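Local coordinates for protein peroxisomal acyl-coenzyme A oxidase 1 (Arabidopsis thaliana, PDB 1W07) that oxidises long- and medium-chain acyl-CoAs to 2-trans-enoyl-CoAs with FAD and oxygen, releasing hydrogen peroxide, in peroxisomal fatty acid beta-oxidation, at residues B[429-434]-B[521-526]; B[488-493]-B[526-531]. The protein carries 1 engineered substitution. One frame throughout, in Å; residues are numbered along the deposited sequence.

Contact 1 of 2, residues B[429-434]-B[521-526]. With FAD (flavin-adenine dinucleotide), chain I.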
ATOM      1  N   VAL B 429     -10.181  -4.720 -14.948  1.00 14.44           N
ATOM      2  CA  VAL B 429     -11.180  -4.722 -15.999  1.00 18.96           C
ATOM      3  C   VAL B 429     -10.591  -4.096 -17.266  1.00 19.73           C
ATOM      4  O   VAL B 429     -10.794  -4.608 -18.365  1.00 21.47           O
ATOM      5  CB  VAL B 429     -12.436  -3.926 -15.577  1.00 21.20           C
ATOM      6  CG1 VAL B 429     -13.387  -3.815 -16.751  1.00 20.79           C
ATOM      7  CG2 VAL B 429     -13.126  -4.618 -14.409  1.00 23.99           C
ATOM      8  N   LEU B 430      -9.856  -2.992 -17.119  1.00 17.60           N
ATOM      9  CA  LEU B 430      -9.258  -2.324 -18.274  1.00 21.23           C
ATOM     10  C   LEU B 430      -8.258  -3.205 -19.022  1.00 22.00           C
ATOM     11  O   LEU B 430      -8.213  -3.190 -20.251  1.00 21.18           O
ATOM     12  CB  LEU B 430      -8.571  -1.013 -17.849  1.00 17.20           C
ATOM     13  CG  LEU B 430      -9.530   0.106 -17.451  1.00 21.34           C
ATOM     14  CD1 LEU B 430      -8.779   1.277 -16.811  1.00 24.68           C
ATOM     15  CD2 LEU B 430     -10.288   0.553 -18.689  1.00 24.47           C
ATOM     16  N   GLN B 431      -7.461  -3.969 -18.278  1.00 21.07           N
ATOM     17  CA  GLN B 431      -6.472  -4.845 -18.889  1.00 20.73           C
ATOM     18  C   GLN B 431      -7.143  -6.001 -19.629  1.00 23.18           C
ATOM     19  O   GLN B 431      -6.577  -6.557 -20.572  1.00 24.74           O
ATOM     20  CB  GLN B 431      -5.496  -5.383 -17.836  1.00 24.06           C
ATOM     21  CG  GLN B 431      -4.460  -4.352 -17.339  1.00 24.92           C
ATOM     22  CD  GLN B 431      -3.467  -3.914 -18.416  1.00 24.50           C
ATOM     23  OE1 GLN B 431      -3.625  -4.230 -19.596  1.00 25.92           O
ATOM     24  NE2 GLN B 431      -2.437  -3.175 -18.008  1.00 21.33           N
ATOM     25  N   LEU B 432      -8.355  -6.362 -19.215  1.00 22.08           N
ATOM     26  CA  LEU B 432      -9.070  -7.440 -19.890  1.00 22.59           C
ATOM     27  C   LEU B 432      -9.516  -6.961 -21.264  1.00 23.30           C
ATOM     28  O   LEU B 432      -9.603  -7.742 -22.211  1.00 21.37           O
ATOM     29  CB  LEU B 432     -10.278  -7.882 -19.056  1.00 24.02           C
ATOM     30  CG  LEU B 432      -9.918  -8.665 -17.781  1.00 20.92           C
ATOM     31  CD1 LEU B 432     -11.154  -8.841 -16.913  1.00 22.29           C
ATOM     32  CD2 LEU B 432      -9.329 -10.010 -18.175  1.00 21.83           C
ATOM     33  N   GLN B 433      -9.796  -5.669 -21.374  1.00 22.33           N
ATOM     34  CA  GLN B 433     -10.204  -5.096 -22.649  1.00 24.00           C
ATOM     35  C   GLN B 433      -9.016  -5.173 -23.600  1.00 21.69           C
ATOM     36  O   GLN B 433      -9.174  -5.485 -24.783  1.00 21.83           O
ATOM     37  CB  GLN B 433     -10.645  -3.641 -22.464  1.00 26.90           C
ATOM     38  CG  GLN B 433     -12.082  -3.502 -21.974  1.00 32.03           C
ATOM     39  CD  GLN B 433     -12.364  -2.157 -21.326  1.00 35.58           C
ATOM     40  OE1 GLN B 433     -11.862  -1.117 -21.766  1.00 37.97           O
ATOM     41  NE2 GLN B 433     -13.184  -2.170 -20.284  1.00 36.37           N
ATOM     42  N   VAL B 434      -7.821  -4.895 -23.083  1.00 20.42           N
ATOM     43  CA  VAL B 434      -6.614  -4.961 -23.905  1.00 17.63           C
ATOM     44  C   VAL B 434      -6.428  -6.401 -24.370  1.00 18.78           C
ATOM     45  O   VAL B 434      -6.112  -6.651 -25.533  1.00 17.98           O
ATOM     46  CB  VAL B 434      -5.360  -4.511 -23.109  1.00 19.73           C
ATOM     47  CG1 VAL B 434      -4.087  -4.747 -23.936  1.00 20.09           C
ATOM     48  CG2 VAL B 434      -5.481  -3.038 -22.749  1.00 18.88           C
ATOM     49  N   GLU B 521      -2.072 -11.122 -17.673  1.00 16.68           N
ATOM     50  CA  GLU B 521      -0.609 -11.107 -17.660  1.00 16.33           C
ATOM     51  C   GLU B 521      -0.060 -10.792 -19.057  1.00 16.13           C
ATOM     52  O   GLU B 521       0.921 -10.055 -19.184  1.00 13.18           O
ATOM     53  CB  GLU B 521      -0.063 -12.444 -17.181  1.00 18.13           C
ATOM     54  CG  GLU B 521       0.040 -12.547 -15.673  1.00 26.55           C
ATOM     55  CD  GLU B 521       0.546 -13.896 -15.223  1.00 29.52           C
ATOM     56  OE1 GLU B 521       1.554 -14.372 -15.786  1.00 38.86           O
ATOM     57  OE2 GLU B 521      -0.054 -14.473 -14.302  1.00 34.76           O
ATOM     58  N   ALA B 522      -0.689 -11.339 -20.101  1.00 14.64           N
ATOM     59  CA  ALA B 522      -0.251 -11.090 -21.477  1.00 17.05           C
ATOM     60  C   ALA B 522      -0.486  -9.629 -21.864  1.00 16.08           C
ATOM     61  O   ALA B 522       0.325  -9.029 -22.570  1.00 19.06           O
ATOM     62  CB  ALA B 522      -1.000 -12.016 -22.460  1.00 17.64           C
ATOM     63  N   ALA B 523      -1.607  -9.075 -21.412  1.00 15.30           N
ATOM     64  CA  ALA B 523      -1.944  -7.688 -21.704  1.00 13.99           C
ATOM     65  C   ALA B 523      -0.951  -6.763 -20.998  1.00 11.32           C
ATOM     66  O   ALA B 523      -0.542  -5.738 -21.545  1.00 14.14           O
ATOM     67  CB  ALA B 523      -3.379  -7.393 -21.258  1.00 15.21           C
ATOM     68  N   ILE B 524      -0.560  -7.129 -19.783  1.00 13.70           N
ATOM     69  CA  ILE B 524       0.414  -6.344 -19.030  1.00 14.61           C
ATOM     70  C   ILE B 524       1.755  -6.359 -19.744  1.00 16.02           C
ATOM     71  O   ILE B 524       2.411  -5.320 -19.842  1.00 16.21           O
ATOM     72  CB  ILE B 524       0.589  -6.892 -17.585  1.00 14.62           C
ATOM     73  CG1 ILE B 524      -0.618  -6.458 -16.739  1.00 12.86           C
ATOM     74  CG2 ILE B 524       1.919  -6.405 -16.981  1.00 13.39           C
ATOM     75  CD1 ILE B 524      -0.670  -7.122 -15.397  1.00 14.99           C
ATOM     76  N   ALA B 525       2.166  -7.527 -20.243  1.00 14.14           N
ATOM     77  CA  ALA B 525       3.445  -7.640 -20.966  1.00 17.11           C
ATOM     78  C   ALA B 525       3.421  -6.748 -22.206  1.00 16.69           C
ATOM     79  O   ALA B 525       4.418  -6.121 -22.541  1.00 19.70           O
ATOM     80  CB  ALA B 525       3.726  -9.113 -21.371  1.00 19.30           C
ATOM     81  N   HIS B 526       2.278  -6.681 -22.881  1.00 19.48           N
ATOM     82  CA  HIS B 526       2.142  -5.836 -24.059  1.00 18.35           C
ATOM     83  C   HIS B 526       2.317  -4.367 -23.675  1.00 15.89           C
ATOM     84  O   HIS B 526       3.077  -3.639 -24.302  1.00 16.65           O
ATOM     85  CB  HIS B 526       0.771  -6.034 -24.692  1.00 20.87           C
ATOM     86  CG  HIS B 526       0.508  -5.120 -25.848  1.00 20.00           C
ATOM     87  ND1 HIS B 526       1.150  -5.246 -27.061  1.00 18.63           N
ATOM     88  CD2 HIS B 526      -0.342  -4.074 -25.980  1.00 17.28           C
ATOM     89  CE1 HIS B 526       0.706  -4.318 -27.888  1.00 17.87           C
ATOM     90  NE2 HIS B 526      -0.201  -3.596 -27.258  1.00 19.01           N
TER
HETATM   91  PA  FAD I1660     -15.898  -3.117  -9.660  1.00 20.64           P
HETATM   92  O1A FAD I1660     -15.823  -2.833 -11.110  1.00 16.75           O
HETATM   93  O2A FAD I1660     -17.193  -3.569  -9.107  1.00 17.34           O
HETATM   94  O5B FAD I1660     -14.751  -4.183  -9.295  1.00 16.95           O
HETATM   95  C5B FAD I1660     -14.642  -4.730  -7.979  1.00 14.41           C
HETATM   96  C4B FAD I1660     -13.738  -5.966  -7.998  1.00 17.12           C
HETATM   97  O4B FAD I1660     -14.304  -6.900  -8.936  1.00 16.36           O
HETATM   98  C3B FAD I1660     -12.339  -5.619  -8.515  1.00 12.60           C
HETATM   99  O3B FAD I1660     -11.389  -6.557  -8.002  1.00 15.74           O
HETATM  100  C2B FAD I1660     -12.504  -5.791 -10.024  1.00 16.69           C
HETATM  101  O2B FAD I1660     -11.256  -6.156 -10.619  1.00 13.64           O
HETATM  102  C1B FAD I1660     -13.421  -7.017 -10.063  1.00 16.87           C
HETATM  103  N9A FAD I1660     -14.177  -7.077 -11.335  1.00 15.69           N
HETATM  104  C8A FAD I1660     -15.238  -6.335 -11.657  1.00 17.20           C
HETATM  105  N7A FAD I1660     -15.655  -6.658 -12.882  1.00 14.24           N
HETATM  106  C5A FAD I1660     -14.852  -7.608 -13.348  1.00 13.49           C
HETATM  107  C6A FAD I1660     -14.803  -8.328 -14.535  1.00 14.48           C
HETATM  108  N6A FAD I1660     -15.631  -8.061 -15.540  1.00 13.14           N
HETATM  109  N1A FAD I1660     -13.818  -9.313 -14.679  1.00 17.37           N
HETATM  110  C2A FAD I1660     -12.908  -9.545 -13.643  1.00 13.71           C
HETATM  111  N3A FAD I1660     -12.980  -8.831 -12.533  1.00 18.81           N
HETATM  112  C4A FAD I1660     -13.915  -7.881 -12.360  1.00 13.08           C
HETATM  113  N1  FAD I1660     -17.783   8.128 -10.493  1.00 16.13           N
HETATM  114  C2  FAD I1660     -18.485   9.153 -11.141  1.00 18.73           C
HETATM  115  O2  FAD I1660     -19.428   8.880 -11.879  1.00 24.47           O
HETATM  116  N3  FAD I1660     -18.106  10.486 -10.924  1.00 17.62           N
HETATM  117  C4  FAD I1660     -17.041  10.787 -10.066  1.00 20.17           C
HETATM  118  O4  FAD I1660     -16.696  11.959  -9.911  1.00 15.16           O
HETATM  119  C4X FAD I1660     -16.365   9.763  -9.409  1.00 18.39           C
HETATM  120  N5  FAD I1660     -15.349  10.050  -8.485  1.00 16.82           N
HETATM  121  C5X FAD I1660     -14.675   9.031  -7.807  1.00 19.12           C
HETATM  122  C6  FAD I1660     -13.753   9.342  -6.814  1.00 16.54           C
HETATM  123  C7  FAD I1660     -13.168   8.332  -6.060  1.00 18.94           C
HETATM  124  C7M FAD I1660     -12.171   8.716  -4.967  1.00 19.89           C
HETATM  125  C8  FAD I1660     -13.503   6.996  -6.304  1.00 20.31           C
HETATM  126  C8M FAD I1660     -12.874   5.864  -5.490  1.00 19.05           C
HETATM  127  C9  FAD I1660     -14.417   6.690  -7.306  1.00 16.78           C
HETATM  128  C9A FAD I1660     -15.010   7.695  -8.064  1.00 19.98           C
HETATM  129  N10 FAD I1660     -15.986   7.406  -9.027  1.00 16.92           N
HETATM  130  C10 FAD I1660     -16.725   8.439  -9.627  1.00 18.32           C
HETATM  131  C1' FAD I1660     -16.347   6.003  -9.351  1.00 16.57           C
HETATM  132  C2' FAD I1660     -15.278   5.383 -10.255  1.00 17.80           C
HETATM  133  O2' FAD I1660     -15.081   6.202 -11.410  1.00 19.53           O
HETATM  134  C3' FAD I1660     -15.578   3.948 -10.698  1.00 20.91           C
HETATM  135  O3' FAD I1660     -16.831   3.912 -11.385  1.00 23.05           O
HETATM  136  C4' FAD I1660     -15.633   2.966  -9.525  1.00 20.36           C
HETATM  137  O4' FAD I1660     -14.691   3.315  -8.507  1.00 18.60           O
HETATM  138  C5' FAD I1660     -15.337   1.558 -10.040  1.00 23.99           C
HETATM  139  O5' FAD I1660     -15.203   0.647  -8.949  1.00 25.84           O
HETATM  140  P   FAD I1660     -16.300  -0.496  -8.691  1.00 21.67           P
HETATM  141  O1P FAD I1660     -16.755  -0.348  -7.292  1.00 19.08           O
HETATM  142  O2P FAD I1660     -17.305  -0.448  -9.777  1.00 22.97           O
HETATM  143  O3P FAD I1660     -15.414  -1.828  -8.832  1.00 19.51           O

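Contact 2 of 2, residues B[488-493]-B[526-531]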
ATOM      1  N   GLU B 488       9.307  -7.838 -27.126  1.00 22.93           N
ATOM      2  CA  GLU B 488       8.307  -8.120 -28.158  1.00 26.17           C
ATOM      3  C   GLU B 488       8.038  -9.619 -28.196  1.00 27.25           C
ATOM      4  O   GLU B 488       6.890 -10.051 -28.219  1.00 28.51           O
ATOM      5  CB  GLU B 488       8.779  -7.634 -29.535  1.00 25.61           C
ATOM      6  CG  GLU B 488       8.989  -6.129 -29.639  1.00 25.98           C
ATOM      7  CD  GLU B 488       9.423  -5.696 -31.025  1.00 28.59           C
ATOM      8  OE1 GLU B 488      10.091  -6.496 -31.710  1.00 31.51           O
ATOM      9  OE2 GLU B 488       9.119  -4.553 -31.425  1.00 30.94           O
ATOM     10  N   ALA B 489       9.102 -10.411 -28.185  1.00 28.56           N
ATOM     11  CA  ALA B 489       8.966 -11.863 -28.195  1.00 29.69           C
ATOM     12  C   ALA B 489       8.198 -12.360 -26.972  1.00 30.15           C
ATOM     13  O   ALA B 489       7.289 -13.182 -27.080  1.00 31.11           O
ATOM     14  CB  ALA B 489      10.340 -12.513 -28.234  1.00 31.83           C
ATOM     15  N   ARG B 490       8.570 -11.860 -25.802  1.00 26.88           N
ATOM     16  CA  ARG B 490       7.915 -12.254 -24.566  1.00 26.51           C
ATOM     17  C   ARG B 490       6.411 -11.957 -24.584  1.00 24.88           C
ATOM     18  O   ARG B 490       5.598 -12.792 -24.181  1.00 26.07           O
ATOM     19  CB  ARG B 490       8.599 -11.550 -23.387  1.00 26.96           C
ATOM     20  CG  ARG B 490       7.860 -11.654 -22.072  1.00 28.78           C
ATOM     21  CD  ARG B 490       7.315 -10.295 -21.666  1.00 29.62           C
ATOM     22  NE  ARG B 490       6.713 -10.311 -20.324  1.00 26.93           N
ATOM     23  CZ  ARG B 490       6.556  -9.218 -19.582  1.00 24.54           C
ATOM     24  NH1 ARG B 490       6.962  -8.037 -20.045  1.00 20.28           N
ATOM     25  NH2 ARG B 490       6.003  -9.300 -18.386  1.00 21.50           N
ATOM     26  N   ALA B 491       6.045 -10.775 -25.066  1.00 23.59           N
ATOM     27  CA  ALA B 491       4.642 -10.374 -25.145  1.00 23.40           C
ATOM     28  C   ALA B 491       3.885 -11.192 -26.190  1.00 26.18           C
ATOM     29  O   ALA B 491       2.813 -11.730 -25.918  1.00 25.07           O
ATOM     30  CB  ALA B 491       4.543  -8.898 -25.482  1.00 20.79           C
ATOM     31  N   LEU B 492       4.449 -11.274 -27.392  1.00 26.49           N
ATOM     32  CA  LEU B 492       3.832 -12.025 -28.480  1.00 27.99           C
ATOM     33  C   LEU B 492       3.659 -13.488 -28.087  1.00 26.19           C
ATOM     34  O   LEU B 492       2.616 -14.082 -28.329  1.00 27.30           O
ATOM     35  CB  LEU B 492       4.693 -11.929 -29.746  1.00 28.18           C
ATOM     36  CG  LEU B 492       4.223 -12.737 -30.968  1.00 28.94           C
ATOM     37  CD1 LEU B 492       2.817 -12.328 -31.365  1.00 30.65           C
ATOM     38  CD2 LEU B 492       5.177 -12.490 -32.118  1.00 33.04           C
ATOM     39  N   ARG B 493       4.699 -14.055 -27.486  1.00 24.80           N
ATOM     40  CA  ARG B 493       4.682 -15.436 -27.051  1.00 24.90           C
ATOM     41  C   ARG B 493       3.533 -15.700 -26.078  1.00 25.06           C
ATOM     42  O   ARG B 493       2.793 -16.677 -26.220  1.00 23.28           O
ATOM     43  CB  ARG B 493       6.019 -15.782 -26.396  1.00 27.19           C
ATOM     44  CG  ARG B 493       6.046 -17.099 -25.642  1.00 33.46           C
ATOM     45  CD  ARG B 493       5.925 -18.289 -26.563  1.00 36.82           C
ATOM     46  NE  ARG B 493       7.055 -19.209 -26.402  1.00 42.28           N
ATOM     47  CZ  ARG B 493       7.135 -20.393 -26.997  1.00 40.70           C
ATOM     48  NH1 ARG B 493       6.154 -20.795 -27.793  1.00 40.54           N
ATOM     49  NH2 ARG B 493       8.195 -21.166 -26.806  1.00 41.84           N
ATOM     50  N   HIS B 526       2.278  -6.681 -22.881  1.00 19.48           N
ATOM     51  CA  HIS B 526       2.142  -5.836 -24.059  1.00 18.35           C
ATOM     52  C   HIS B 526       2.317  -4.367 -23.675  1.00 15.89           C
ATOM     53  O   HIS B 526       3.077  -3.639 -24.302  1.00 16.65           O
ATOM     54  CB  HIS B 526       0.771  -6.034 -24.692  1.00 20.87           C
ATOM     55  CG  HIS B 526       0.508  -5.120 -25.848  1.00 20.00           C
ATOM     56  ND1 HIS B 526       1.150  -5.246 -27.061  1.00 18.63           N
ATOM     57  CD2 HIS B 526      -0.342  -4.074 -25.980  1.00 17.28           C
ATOM     58  CE1 HIS B 526       0.706  -4.318 -27.888  1.00 17.87           C
ATOM     59  NE2 HIS B 526      -0.201  -3.596 -27.258  1.00 19.01           N
ATOM     60  N   CYS B 527       1.618  -3.930 -22.632  1.00 16.39           N
ATOM     61  CA  CYS B 527       1.726  -2.546 -22.162  1.00 16.40           C
ATOM     62  C   CYS B 527       3.144  -2.182 -21.731  1.00 14.14           C
ATOM     63  O   CYS B 527       3.578  -1.045 -21.943  1.00 14.80           O
ATOM     64  CB  CYS B 527       0.782  -2.300 -20.992  1.00 17.45           C
ATOM     65  SG  CYS B 527      -0.930  -2.476 -21.453  1.00 18.82           S
ATOM     66  N   GLN B 528       3.863  -3.127 -21.119  1.00 13.46           N
ATOM     67  CA  GLN B 528       5.233  -2.859 -20.678  1.00 16.13           C
ATOM     68  C   GLN B 528       6.133  -2.662 -21.890  1.00 16.76           C
ATOM     69  O   GLN B 528       7.010  -1.797 -21.886  1.00 19.24           O
ATOM     70  CB  GLN B 528       5.756  -4.004 -19.794  1.00 16.66           C
ATOM     71  CG  GLN B 528       5.038  -4.095 -18.443  1.00 14.09           C
ATOM     72  CD  GLN B 528       5.418  -5.324 -17.630  1.00 15.91           C
ATOM     73  OE1 GLN B 528       5.803  -6.360 -18.179  1.00 13.02           O
ATOM     74  NE2 GLN B 528       5.259  -5.232 -16.313  1.00 15.47           N
ATOM     75  N   LEU B 529       5.917  -3.472 -22.921  1.00 18.37           N
ATOM     76  CA  LEU B 529       6.694  -3.353 -24.156  1.00 18.89           C
ATOM     77  C   LEU B 529       6.514  -1.933 -24.693  1.00 19.53           C
ATOM     78  O   LEU B 529       7.477  -1.291 -25.092  1.00 21.93           O
ATOM     79  CB  LEU B 529       6.196  -4.356 -25.192  1.00 17.73           C
ATOM     80  CG  LEU B 529       6.622  -4.122 -26.646  1.00 24.09           C
ATOM     81  CD1 LEU B 529       8.142  -4.214 -26.804  1.00 18.13           C
ATOM     82  CD2 LEU B 529       5.923  -5.152 -27.519  1.00 22.88           C
ATOM     83  N   ILE B 530       5.271  -1.446 -24.700  1.00 17.28           N
ATOM     84  CA  ILE B 530       4.993  -0.098 -25.184  1.00 14.05           C
ATOM     85  C   ILE B 530       5.799   0.957 -24.394  1.00 18.12           C
ATOM     86  O   ILE B 530       6.407   1.861 -24.981  1.00 16.34           O
ATOM     87  CB  ILE B 530       3.481   0.206 -25.081  1.00 15.04           C
ATOM     88  CG1 ILE B 530       2.698  -0.699 -26.047  1.00 18.97           C
ATOM     89  CG2 ILE B 530       3.216   1.671 -25.367  1.00 15.79           C
ATOM     90  CD1 ILE B 530       1.171  -0.542 -25.983  1.00 13.33           C
ATOM     91  N   VAL B 531       5.803   0.854 -23.066  1.00 17.58           N
ATOM     92  CA  VAL B 531       6.527   1.812 -22.244  1.00 15.09           C
ATOM     93  C   VAL B 531       8.022   1.733 -22.563  1.00 13.66           C
ATOM     94  O   VAL B 531       8.692   2.751 -22.744  1.00 16.09           O
ATOM     95  CB  VAL B 531       6.287   1.534 -20.730  1.00 18.76           C
ATOM     96  CG1 VAL B 531       7.027   2.565 -19.889  1.00 17.31           C
ATOM     97  CG2 VAL B 531       4.791   1.581 -20.410  1.00 15.27           C
TER

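Contact 1 of 2, residues B[429-434]-B[521-526]
Ala523 sets its methyl group against Gln431 and Val434 where the C-alpha1 region of acyl-CoA oxidase meets its C-terminal helical region. The axes of segments 429-434 and 521-526, carried by helices 427-443 and 516-538, come within 8.5 Å, at 80° between their directions. The tight part centres on one methyl. Ala523 CB lies 3.4 Å from the backbone O of Gln431 and 3.8 Å from CG1 of Val434. The Gln431 chain bends at its second torsion (chi2 -66°), which brings Gln431 OE1 to 3.6 Å from Ala523 CB. OE1 is buried here and has no hydrogen-bonding partner in the model. No hydrogen bond joins the segments, so the fit rests on shape. The looser part lies to the side. Partly exposed Ile524 meets the Gln431 amide crosswise, its CG1 4.0 Å from NE2. The His526 ring, hydrogen-bonded through ND1 to Tyr457 OH, is met obliquely by Val434. With an alanine in place of Gln431, Ala523 and Ile524 would probably lose the cover of the amide and a gap would open between the helices. Elsewhere, Val429 CG2 is 3.6 Å from N7A of FAD, and Leu432 CD1 is 3.5 Å from its N1A.

Contact 2 of 2, residues B[488-493]-B[526-531]
Arg490 holds Gln528 end-on, with both terminal nitrogens of the guanidinium directed at a single carbonyl oxygen. Arg490 NH1 donates to Gln528 OE1 at 2.8 Å and Arg490 NH2 to the same OE1 at 3.0 Å. Both bonds are bent at the hydrogen. OE1 sits close to the guanidinium plane at its edge, while the amide plane is turned 34° from it. Gln528 reaches this point because its chain runs straight beyond CG (chi2 173°). NH2 also forms a salt bridge with Asp570, so the buried guanidinium is tied on two fronts and its rotation is restricted. Apolar contacts lie beside this polar grip. Leu529 meets the aliphatic part of Glu488 at a slant, Leu529 CD1 3.5 Å from Glu488 CG. Glu488 also has a long, weak ion pair with Arg460. Ala491 points its methyl at the opposing backbone, where Ala491 CB is 4.1 Å from His526 N. The CA atoms of Ala491 and His526 are 5.3 Å apart, an approach consistent with the small alanine side chain. This is a helix pair close to antiparallel, at 158° between segment directions, joining helices 480-503 and 516-538 in the helical C-terminal part of the acyl-CoA oxidase family.

How the contacts relate
Both contacts use helix 516-538, and their centres lie 11 Å apart. His526 is common to them: its side chain turns toward Val434 in contact 1, while its backbone faces the neighbouring helix in contact 2. The two also touch directly. Ala525 CB packs 3.3 Å from Arg490 CZ, and Gln431 OE1 lies 3.7 Å from Cys527 SG. Helix 516-538 thus stands between helix 427-443 and helix 480-503. Contact 1 is the one beside the cofactor. The Gln431 side chain is about 8 Å from that of Asp426, which binds FAD, and Val429 packs on Phe313 of the second subunit. Contact 2 lies away from the annotated sites.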